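Local structure of rhusiopathiae surface protein B (3V10) at residues Glu29-Phe34 and Thr114-Ser119; Phe50-Leu55 and His96-Phe101; Ser71-Leu76 and Gly88-Asn93. The protein probably binds collagen at the bacterial cell surface, this chain being the collagen-binding portion of a longer, cell-wall-anchored adhesin. All coordinates share one frame; numbering follows the deposited sequence.

Contact 1: Glu29-Phe34 and Thr114-Ser119; sequences EFNLAF and TINLKS
Phe-30 and Leu-117 form an antiparallel hydrogen-bonded pair, and Leu-32 and Ile-115 form the next one. Each pair makes two backbone bonds. The straightest of the four runs from Phe-30 N to Leu-117 O, 2.9 Å with 166° at the hydrogen. The shortest joins Ile-115 N to Leu-32 O at 2.7 Å. CA-H...O contacts fill in between, such as Thr-114 CA to Leu-32 O at 3.2 Å.

The apolar contacts lie on the face of Phe-30, Leu-32, Ile-115 and Leu-117. CB of Phe-30 meets CB of Leu-117 at 4.1 Å. The Phe-30 ring turns its edge to Ser-119, with CE2 3.5 Å from OG. That hydroxyl is bonded to Ile-28 O.

On the face of Glu-29 and Asn-31 the contacts are more polar. Glu-29 and Lys-118 run side by side, CG to CD 3.6 Å, but their charged ends stay apart, OE1 to NZ 4.7 Å. Bends at chi2 (-55°) and chi4 fold the lysine chain, and its NZ is bonded to the carbonyls of Asn-307 and Phe-309. Asn-116 ND2 bonds to Asp-311.

The strands are therefore held by backbone bonds and apolar contact, while Lys-118 and Asn-116 spend their polar ends on residues 307-311.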
loop_
_atom_site.group_PDB
_atom_site.type_symbol
_atom_site.label_atom_id
_atom_site.label_comp_id
_atom_site.label_asym_id
_atom_site.label_seq_id
_atom_site.Cartn_x
_atom_site.Cartn_y
_atom_site.Cartn_z
ATOM N N GLU A 29 8.281 -4.700 2.499
ATOM C CA GLU A 29 9.445 -3.822 2.550
ATOM C C GLU A 29 10.810 -4.480 2.498
ATOM O O GLU A 29 11.054 -5.514 3.125
ATOM C CB GLU A 29 9.390 -2.963 3.812
ATOM C CG GLU A 29 8.137 -2.146 3.972
ATOM C CD GLU A 29 7.977 -1.651 5.392
ATOM O OE1 GLU A 29 8.954 -1.094 5.937
ATOM O OE2 GLU A 29 6.879 -1.824 5.962
ATOM N N PHE A 30 11.706 -3.845 1.754
ATOM C CA PHE A 30 13.071 -4.317 1.618
ATOM C C PHE A 30 13.988 -3.190 2.057
ATOM O O PHE A 30 13.852 -2.056 1.603
ATOM C CB PHE A 30 13.366 -4.692 0.163
ATOM C CG PHE A 30 12.665 -5.932 -0.291
ATOM C CD1 PHE A 30 13.239 -7.182 -0.089
ATOM C CD2 PHE A 30 11.412 -5.857 -0.887
ATOM C CE1 PHE A 30 12.577 -8.342 -0.474
ATOM C CE2 PHE A 30 10.736 -7.013 -1.276
ATOM C CZ PHE A 30 11.321 -8.259 -1.070
ATOM N N ASN A 31 14.900 -3.499 2.970
ATOM C CA ASN A 31 15.853 -2.513 3.451
ATOM C C ASN A 31 17.238 -2.957 3.012
ATOM O O ASN A 31 17.623 -4.110 3.213
ATOM C CB ASN A 31 15.804 -2.410 4.973
ATOM C CG ASN A 31 16.913 -1.548 5.525
ATOM O OD1 ASN A 31 16.883 -0.322 5.408
ATOM N ND2 ASN A 31 17.915 -2.187 6.117
ATOM N N LEU A 32 17.987 -2.039 2.416
ATOM C CA LEU A 32 19.320 -2.347 1.923
ATOM C C LEU A 32 20.303 -1.222 2.231
ATOM O O LEU A 32 19.977 -0.041 2.113
ATOM C CB LEU A 32 19.247 -2.586 0.408
ATOM C CG LEU A 32 20.507 -2.971 -0.362
ATOM C CD1 LEU A 32 20.932 -4.388 0.012
ATOM C CD2 LEU A 32 20.226 -2.874 -1.859
ATOM N N ALA A 33 21.510 -1.596 2.634
ATOM C CA ALA A 33 22.545 -0.626 2.939
ATOM C C ALA A 33 23.796 -1.003 2.162
ATOM O O ALA A 33 24.064 -2.183 1.949
ATOM C CB ALA A 33 22.840 -0.621 4.439
ATOM N N PHE A 34 24.549 -0.003 1.727
ATOM C CA PHE A 34 25.783 -0.256 0.997
ATOM C C PHE A 34 26.828 0.811 1.288
ATOM O O PHE A 34 26.538 1.835 1.915
ATOM C CB PHE A 34 25.502 -0.356 -0.512
ATOM C CG PHE A 34 24.968 0.905 -1.125
ATOM C CD1 PHE A 34 25.832 1.850 -1.667
ATOM C CD2 PHE A 34 23.597 1.149 -1.160
ATOM C CE1 PHE A 34 25.340 3.018 -2.237
ATOM C CE2 PHE A 34 23.095 2.315 -1.726
ATOM C CZ PHE A 34 23.970 3.251 -2.267
ATOM N N THR A 114 21.558 4.006 1.963
ATOM C CA THR A 114 20.504 3.095 2.356
ATOM C C THR A 114 19.340 3.214 1.379
ATOM O O THR A 114 19.070 4.286 0.840
ATOM C CB THR A 114 19.998 3.440 3.772
ATOM O OG1 THR A 114 21.117 3.730 4.625
ATOM C CG2 THR A 114 19.225 2.271 4.362
ATOM N N ILE A 115 18.662 2.101 1.145
ATOM C CA ILE A 115 17.514 2.090 0.254
ATOM C C ILE A 115 16.401 1.332 0.944
ATOM O O ILE A 115 16.604 0.213 1.410
ATOM C CB ILE A 115 17.820 1.377 -1.077
ATOM C CG1 ILE A 115 18.893 2.143 -1.851
ATOM C CG2 ILE A 115 16.533 1.247 -1.898
ATOM C CD1 ILE A 115 19.294 1.478 -3.153
ATOM N N ASN A 116 15.231 1.953 1.031
ATOM C CA ASN A 116 14.076 1.318 1.642
ATOM C C ASN A 116 13.056 1.176 0.524
ATOM O O ASN A 116 12.334 2.116 0.195
ATOM C CB ASN A 116 13.548 2.180 2.787
ATOM C CG ASN A 116 14.515 2.234 3.954
ATOM O OD1 ASN A 116 14.545 1.330 4.792
ATOM N ND2 ASN A 116 15.330 3.283 4.003
ATOM N N LEU A 117 13.035 -0.009 -0.074
ATOM C CA LEU A 117 12.160 -0.310 -1.201
ATOM C C LEU A 117 10.815 -0.885 -0.786
ATOM O O LEU A 117 10.740 -1.759 0.068
ATOM C CB LEU A 117 12.872 -1.296 -2.137
ATOM C CG LEU A 117 12.121 -1.882 -3.334
ATOM C CD1 LEU A 117 11.803 -0.795 -4.349
ATOM C CD2 LEU A 117 12.991 -2.956 -3.979
ATOM N N LYS A 118 9.752 -0.381 -1.404
ATOM C CA LYS A 118 8.406 -0.852 -1.117
ATOM C C LYS A 118 7.931 -1.666 -2.306
ATOM O O LYS A 118 8.150 -1.275 -3.453
ATOM C CB LYS A 118 7.471 0.340 -0.889
ATOM C CG LYS A 118 7.941 1.268 0.218
ATOM C CD LYS A 118 8.163 0.489 1.507
ATOM C CE LYS A 118 8.714 1.367 2.616
ATOM N NZ LYS A 118 7.715 2.377 3.065
ATOM N N SER A 119 7.282 -2.796 -2.043
ATOM C CA SER A 119 6.797 -3.638 -3.130
ATOM C C SER A 119 5.381 -4.136 -2.891
ATOM O O SER A 119 4.885 -4.133 -1.765
ATOM C CB SER A 119 7.729 -4.839 -3.331
ATOM O OG SER A 119 7.642 -5.741 -2.242
#

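Contact 2: Phe50-Leu55 and His96-Phe101; sequences FFDLTL and HIHFEF
Phe-50 leans its ring against the imidazole of His-98, CD2 to CE1 3.5 Å. The two planes are 33° apart, an oblique pair. Phe-51 follows with its ring on the other face. CG sits between the backbone N and carbonyl carbon (chi1 58°), which brings the ring across to Phe-99. CB of Phe-99 lies over the Phe-51 ring face, 3.8 Å from its centroid, a CH-pi contact. The two rings are nearly parallel but slid apart. Phe-99 N donates to Phe-51 O at 3.0 Å.

Asp-52 OD1 accepts from His-98 ND1 at 2.7 Å, on the syn side but somewhat out of the carboxylate plane. OD1 lies close to the imidazole plane, so the bond holds the ring's rotation. The histidine CG is anti to its own N (chi1 -176°), which carries the ring along the strand toward Phe-50. Leu-53 forms an antiparallel hydrogen-bonded pair with Ile-97, and its N reaches Ile-97 O almost straight at 2.8 Å. Its carbonyl also accepts from a water that hydrogen-bonds to His-96 ND1. Thr-54 ends the ladder with CG2 3.9 Å from CE1 of His-96.

One face, with Phe-51, Leu-53, Ile-97 and Phe-99, packs on strands 28-35 and 112-123. The other is mixed: Phe-50 lies among mostly polar side chains. An antiparallel pair with one face turned into the core fits a DEv-IgG beta-sandwich, this protein's fold.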
loop_
_atom_site.group_PDB
_atom_site.type_symbol
_atom_site.label_atom_id
_atom_site.label_comp_id
_atom_site.label_asym_id
_atom_site.label_seq_id
_atom_site.Cartn_x
_atom_site.Cartn_y
_atom_site.Cartn_z
ATOM N N PHE A 50 26.527 1.399 -11.300
ATOM C CA PHE A 50 25.186 1.023 -10.869
ATOM C C PHE A 50 25.101 -0.374 -10.269
ATOM O O PHE A 50 26.079 -1.110 -10.214
ATOM C CB PHE A 50 24.271 1.031 -12.089
ATOM C CG PHE A 50 24.696 0.048 -13.152
ATOM C CD1 PHE A 50 25.747 0.347 -14.014
ATOM C CD2 PHE A 50 24.089 -1.204 -13.246
ATOM C CE1 PHE A 50 26.193 -0.587 -14.952
ATOM C CE2 PHE A 50 24.528 -2.145 -14.179
ATOM C CZ PHE A 50 25.583 -1.835 -15.034
ATOM N N PHE A 51 23.897 -0.716 -9.819
ATOM C CA PHE A 51 23.586 -2.045 -9.328
ATOM C C PHE A 51 22.094 -2.231 -9.518
ATOM O O PHE A 51 21.330 -1.260 -9.538
ATOM C CB PHE A 51 24.009 -2.299 -7.865
ATOM C CG PHE A 51 23.414 -1.361 -6.853
ATOM C CD1 PHE A 51 24.150 -0.289 -6.374
ATOM C CD2 PHE A 51 22.161 -1.612 -6.300
ATOM C CE1 PHE A 51 23.650 0.523 -5.349
ATOM C CE2 PHE A 51 21.655 -0.813 -5.282
ATOM C CZ PHE A 51 22.399 0.255 -4.803
ATOM N N ASP A 52 21.694 -3.478 -9.694
ATOM C CA ASP A 52 20.304 -3.803 -9.932
ATOM C C ASP A 52 19.690 -4.700 -8.887
ATOM O O ASP A 52 20.311 -5.658 -8.423
ATOM C CB ASP A 52 20.171 -4.460 -11.305
ATOM C CG ASP A 52 20.541 -3.522 -12.428
ATOM O OD1 ASP A 52 19.833 -2.507 -12.602
ATOM O OD2 ASP A 52 21.539 -3.789 -13.132
ATOM N N LEU A 53 18.447 -4.391 -8.536
ATOM C CA LEU A 53 17.705 -5.177 -7.564
ATOM C C LEU A 53 16.627 -5.933 -8.336
ATOM O O LEU A 53 16.025 -5.391 -9.263
ATOM C CB LEU A 53 17.061 -4.255 -6.523
ATOM C CG LEU A 53 18.032 -3.317 -5.798
ATOM C CD1 LEU A 53 17.271 -2.430 -4.817
ATOM C CD2 LEU A 53 19.079 -4.135 -5.070
ATOM N N THR A 54 16.399 -7.188 -7.965
ATOM C CA THR A 54 15.392 -8.000 -8.633
ATOM C C THR A 54 14.442 -8.624 -7.627
ATOM O O THR A 54 14.815 -9.540 -6.901
ATOM C CB THR A 54 16.037 -9.130 -9.452
ATOM O OG1 THR A 54 17.004 -8.576 -10.352
ATOM C CG2 THR A 54 14.980 -9.879 -10.251
ATOM N N LEU A 55 13.214 -8.121 -7.588
ATOM C CA LEU A 55 12.209 -8.645 -6.682
ATOM C C LEU A 55 11.888 -10.076 -7.116
ATOM O O LEU A 55 11.867 -10.387 -8.305
ATOM C CB LEU A 55 10.965 -7.753 -6.713
ATOM C CG LEU A 55 11.181 -6.374 -6.077
ATOM C CD1 LEU A 55 10.072 -5.420 -6.489
ATOM C CD2 LEU A 55 11.257 -6.507 -4.550
ATOM N N HIS A 96 12.088 -5.044 -11.432
ATOM C CA HIS A 96 13.486 -4.636 -11.530
ATOM C C HIS A 96 13.672 -3.192 -11.080
ATOM O O HIS A 96 12.972 -2.307 -11.551
ATOM C CB HIS A 96 13.974 -4.758 -12.978
ATOM C CG HIS A 96 13.948 -6.155 -13.514
ATOM N ND1 HIS A 96 14.883 -7.106 -13.159
ATOM C CD2 HIS A 96 13.112 -6.758 -14.391
ATOM C CE1 HIS A 96 14.622 -8.233 -13.798
ATOM N NE2 HIS A 96 13.553 -8.049 -14.551
ATOM N N ILE A 97 14.622 -2.965 -10.180
ATOM C CA ILE A 97 14.913 -1.622 -9.681
ATOM C C ILE A 97 16.372 -1.320 -9.999
ATOM O O ILE A 97 17.265 -2.092 -9.640
ATOM C CB ILE A 97 14.709 -1.527 -8.153
ATOM C CG1 ILE A 97 13.390 -2.191 -7.752
ATOM C CG2 ILE A 97 14.725 -0.068 -7.726
ATOM C CD1 ILE A 97 12.173 -1.549 -8.356
ATOM N N HIS A 98 16.606 -0.193 -10.665
ATOM C CA HIS A 98 17.942 0.209 -11.085
ATOM C C HIS A 98 18.465 1.390 -10.279
ATOM O O HIS A 98 17.755 2.373 -10.076
ATOM C CB HIS A 98 17.898 0.583 -12.579
ATOM C CG HIS A 98 19.231 0.923 -13.180
ATOM N ND1 HIS A 98 20.172 -0.032 -13.507
ATOM C CD2 HIS A 98 19.758 2.111 -13.567
ATOM C CE1 HIS A 98 21.215 0.551 -14.072
ATOM N NE2 HIS A 98 20.990 1.851 -14.121
ATOM N N PHE A 99 19.696 1.283 -9.797
ATOM C CA PHE A 99 20.301 2.391 -9.070
ATOM C C PHE A 99 21.531 2.829 -9.847
ATOM O O PHE A 99 22.352 1.994 -10.220
ATOM C CB PHE A 99 20.712 1.986 -7.652
ATOM C CG PHE A 99 21.469 3.064 -6.917
ATOM C CD1 PHE A 99 22.834 3.249 -7.129
ATOM C CD2 PHE A 99 20.810 3.923 -6.047
ATOM C CE1 PHE A 99 23.530 4.270 -6.492
ATOM C CE2 PHE A 99 21.499 4.956 -5.397
ATOM C CZ PHE A 99 22.862 5.127 -5.622
ATOM N N GLU A 100 21.650 4.130 -10.095
ATOM C CA GLU A 100 22.795 4.672 -10.821
ATOM C C GLU A 100 23.371 5.885 -10.097
ATOM O O GLU A 100 22.630 6.743 -9.617
ATOM C CB GLU A 100 22.388 5.066 -12.249
ATOM C CG GLU A 100 23.494 5.753 -13.045
ATOM C CD GLU A 100 23.045 6.173 -14.437
ATOM O OE1 GLU A 100 21.972 6.803 -14.547
ATOM O OE2 GLU A 100 23.765 5.883 -15.417
ATOM N N PHE A 101 24.696 5.938 -10.006
ATOM C CA PHE A 101 25.379 7.051 -9.363
ATOM C C PHE A 101 25.407 8.239 -10.321
ATOM O O PHE A 101 25.674 8.076 -11.509
ATOM C CB PHE A 101 26.810 6.643 -8.999
ATOM C CG PHE A 101 26.898 5.711 -7.820
ATOM C CD1 PHE A 101 26.808 6.203 -6.524
ATOM C CD2 PHE A 101 27.070 4.342 -8.009
ATOM C CE1 PHE A 101 26.888 5.350 -5.428
ATOM C CE2 PHE A 101 27.150 3.476 -6.915
ATOM C CZ PHE A 101 27.060 3.984 -5.622
HETATM O O HOH W 1 16.906 -5.747 -11.776
#

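Contact 3: Ser71-Leu76 and Gly88-Asn93; sequences SKMPVL and GELTFN
Met-73 O receives the N-H of Leu-90 at 2.8 Å, almost straight at 179°, and CA of Glu-89 adds a weaker C-H contact to the same oxygen. Met-73 N answers with a bond to Leu-90 O. At the next hydrogen-bonded pair Val-75 N reaches Gly-88 O, also 2.8 Å, but from above the carbonyl plane, and Gly-88 N bonds back to Val-75 O. At the other end Phe-92 N bonds to Ser-71 O, while Ser-71 N to Phe-92 O is weak at 3.5 Å.

The apolar face joins Met-73, Val-75, Leu-90 and Phe-92. Met-73 and Leu-90 lie side by side. The methionine chain is extended to SD and then turns (chi3 96°), placing CE 3.6 Å from CD1 of Leu-90. Its CB meets the edge of the Phe-92 ring, 3.7 Å from CE2. Val-75 CG2 rests on Leu-90 CG at 3.9 Å.

On the far face the Lys-72 chain runs alongside Thr-91, CG to OG1 3.7 Å. A bend at chi2 (72°) sends NZ back to the carbonyl of Gly-70, and it stays 6.0 Å from OE2 of Glu-89.

The hairpin thus coheres through backbone bonds and one apolar face; its lysine and glutamate form no salt bridge.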
loop_
_atom_site.group_PDB
_atom_site.type_symbol
_atom_site.label_atom_id
_atom_site.label_comp_id
_atom_site.label_asym_id
_atom_site.label_seq_id
_atom_site.Cartn_x
_atom_site.Cartn_y
_atom_site.Cartn_z
ATOM N N SER A 71 9.621 4.856 -13.830
ATOM C CA SER A 71 9.547 5.957 -12.872
ATOM C C SER A 71 10.930 6.222 -12.281
ATOM O O SER A 71 11.706 5.293 -12.075
ATOM C CB SER A 71 8.554 5.619 -11.754
ATOM O OG SER A 71 7.241 5.500 -12.269
ATOM N N LYS A 72 11.235 7.489 -12.017
ATOM C CA LYS A 72 12.533 7.862 -11.457
ATOM C C LYS A 72 12.412 8.611 -10.134
ATOM O O LYS A 72 11.462 9.365 -9.915
ATOM C CB LYS A 72 13.309 8.745 -12.441
ATOM C CG LYS A 72 14.084 8.006 -13.519
ATOM C CD LYS A 72 13.177 7.392 -14.559
ATOM C CE LYS A 72 13.978 6.986 -15.787
ATOM N NZ LYS A 72 13.109 6.400 -16.832
ATOM N N MET A 73 13.391 8.407 -9.260
ATOM C CA MET A 73 13.426 9.069 -7.961
ATOM C C MET A 73 14.873 9.456 -7.668
ATOM O O MET A 73 15.779 8.637 -7.795
ATOM C CB MET A 73 12.905 8.131 -6.860
ATOM C CG MET A 73 12.954 8.722 -5.453
ATOM S SD MET A 73 12.350 7.645 -4.118
ATOM C CE MET A 73 13.863 6.944 -3.542
ATOM N N PRO A 74 15.114 10.717 -7.295
ATOM C CA PRO A 74 16.495 11.102 -7.007
ATOM C C PRO A 74 16.938 10.584 -5.647
ATOM O O PRO A 74 16.113 10.362 -4.758
ATOM C CB PRO A 74 16.440 12.627 -7.045
ATOM C CG PRO A 74 15.066 12.910 -6.501
ATOM C CD PRO A 74 14.210 11.880 -7.213
ATOM N N VAL A 75 18.238 10.360 -5.494
ATOM C CA VAL A 75 18.772 9.922 -4.213
ATOM C C VAL A 75 19.720 11.043 -3.819
ATOM O O VAL A 75 20.740 11.269 -4.469
ATOM C CB VAL A 75 19.534 8.597 -4.327
ATOM C CG1 VAL A 75 19.966 8.141 -2.948
ATOM C CG2 VAL A 75 18.646 7.542 -4.963
ATOM N N LEU A 76 19.365 11.755 -2.757
ATOM C CA LEU A 76 20.142 12.903 -2.309
ATOM C C LEU A 76 21.124 12.663 -1.172
ATOM O O LEU A 76 20.990 11.717 -0.394
ATOM C CB LEU A 76 19.178 14.018 -1.895
ATOM C CG LEU A 76 18.049 14.305 -2.888
ATOM C CD1 LEU A 76 17.059 15.285 -2.279
ATOM C CD2 LEU A 76 18.645 14.855 -4.176
ATOM N N GLY A 88 22.551 10.024 -6.603
ATOM C CA GLY A 88 22.098 8.835 -7.291
ATOM C C GLY A 88 20.710 8.987 -7.852
ATOM O O GLY A 88 20.028 9.987 -7.618
ATOM N N GLU A 89 20.293 7.979 -8.601
ATOM C CA GLU A 89 18.981 7.979 -9.213
ATOM C C GLU A 89 18.437 6.560 -9.224
ATOM O O GLU A 89 19.126 5.628 -9.638
ATOM C CB GLU A 89 19.097 8.515 -10.640
ATOM C CG GLU A 89 17.809 8.583 -11.421
ATOM C CD GLU A 89 18.019 9.254 -12.762
ATOM O OE1 GLU A 89 18.444 10.426 -12.774
ATOM O OE2 GLU A 89 17.768 8.610 -13.801
ATOM N N LEU A 90 17.203 6.400 -8.754
ATOM C CA LEU A 90 16.557 5.096 -8.738
ATOM C C LEU A 90 15.504 5.036 -9.827
ATOM O O LEU A 90 14.669 5.937 -9.944
ATOM C CB LEU A 90 15.872 4.832 -7.396
ATOM C CG LEU A 90 16.712 4.351 -6.217
ATOM C CD1 LEU A 90 15.845 4.338 -4.970
ATOM C CD2 LEU A 90 17.262 2.957 -6.506
ATOM N N THR A 91 15.546 3.975 -10.621
ATOM C CA THR A 91 14.564 3.786 -11.677
ATOM C C THR A 91 13.782 2.523 -11.348
ATOM O O THR A 91 14.353 1.447 -11.171
ATOM C CB THR A 91 15.228 3.642 -13.059
ATOM O OG1 THR A 91 15.928 4.852 -13.382
ATOM C CG2 THR A 91 14.163 3.376 -14.125
ATOM N N PHE A 92 12.464 2.663 -11.252
ATOM C CA PHE A 92 11.598 1.538 -10.918
ATOM C C PHE A 92 11.034 0.927 -12.197
ATOM O O PHE A 92 10.278 1.575 -12.923
ATOM C CB PHE A 92 10.471 2.027 -10.000
ATOM C CG PHE A 92 10.969 2.693 -8.746
ATOM C CD1 PHE A 92 11.201 1.954 -7.590
ATOM C CD2 PHE A 92 11.270 4.048 -8.742
ATOM C CE1 PHE A 92 11.731 2.563 -6.450
ATOM C CE2 PHE A 92 11.797 4.661 -7.609
ATOM C CZ PHE A 92 12.030 3.915 -6.461
ATOM N N ASN A 93 11.414 -0.321 -12.460
ATOM C CA ASN A 93 10.980 -1.035 -13.658
ATOM C C ASN A 93 10.292 -2.356 -13.306
ATOM O O ASN A 93 10.827 -3.434 -13.579
ATOM C CB ASN A 93 12.189 -1.308 -14.559
ATOM C CG ASN A 93 12.851 -0.028 -15.059
ATOM O OD1 ASN A 93 14.079 0.069 -15.110
ATOM N ND2 ASN A 93 12.040 0.953 -15.437
#

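All three contacts belong to the immunoglobulin-like domain and to one mixed, curled sheet. Contact 3 is a hairpin of strands 71-77 and 85-93. Contact 2 lies about 9 Å from it between centres, and strand 96-101 pairs with strand 85-93 through backbone hydrogen bonds of His-98 with Thr-91 and Glu-100 with Glu-89. The ladder runs 71-77, 85-93, 96-101, 50-54. Contact 1 is about 11 and 13 Å from contacts 2 and 3 between centres, and packs against both through apolar side chains. Along the chain, contact 1 encloses contact 2, which encloses contact 3. Strand 311-315, from the end of the chain, is inserted between 71-77 and 112-123, consistent with the latch of the collagen hug model.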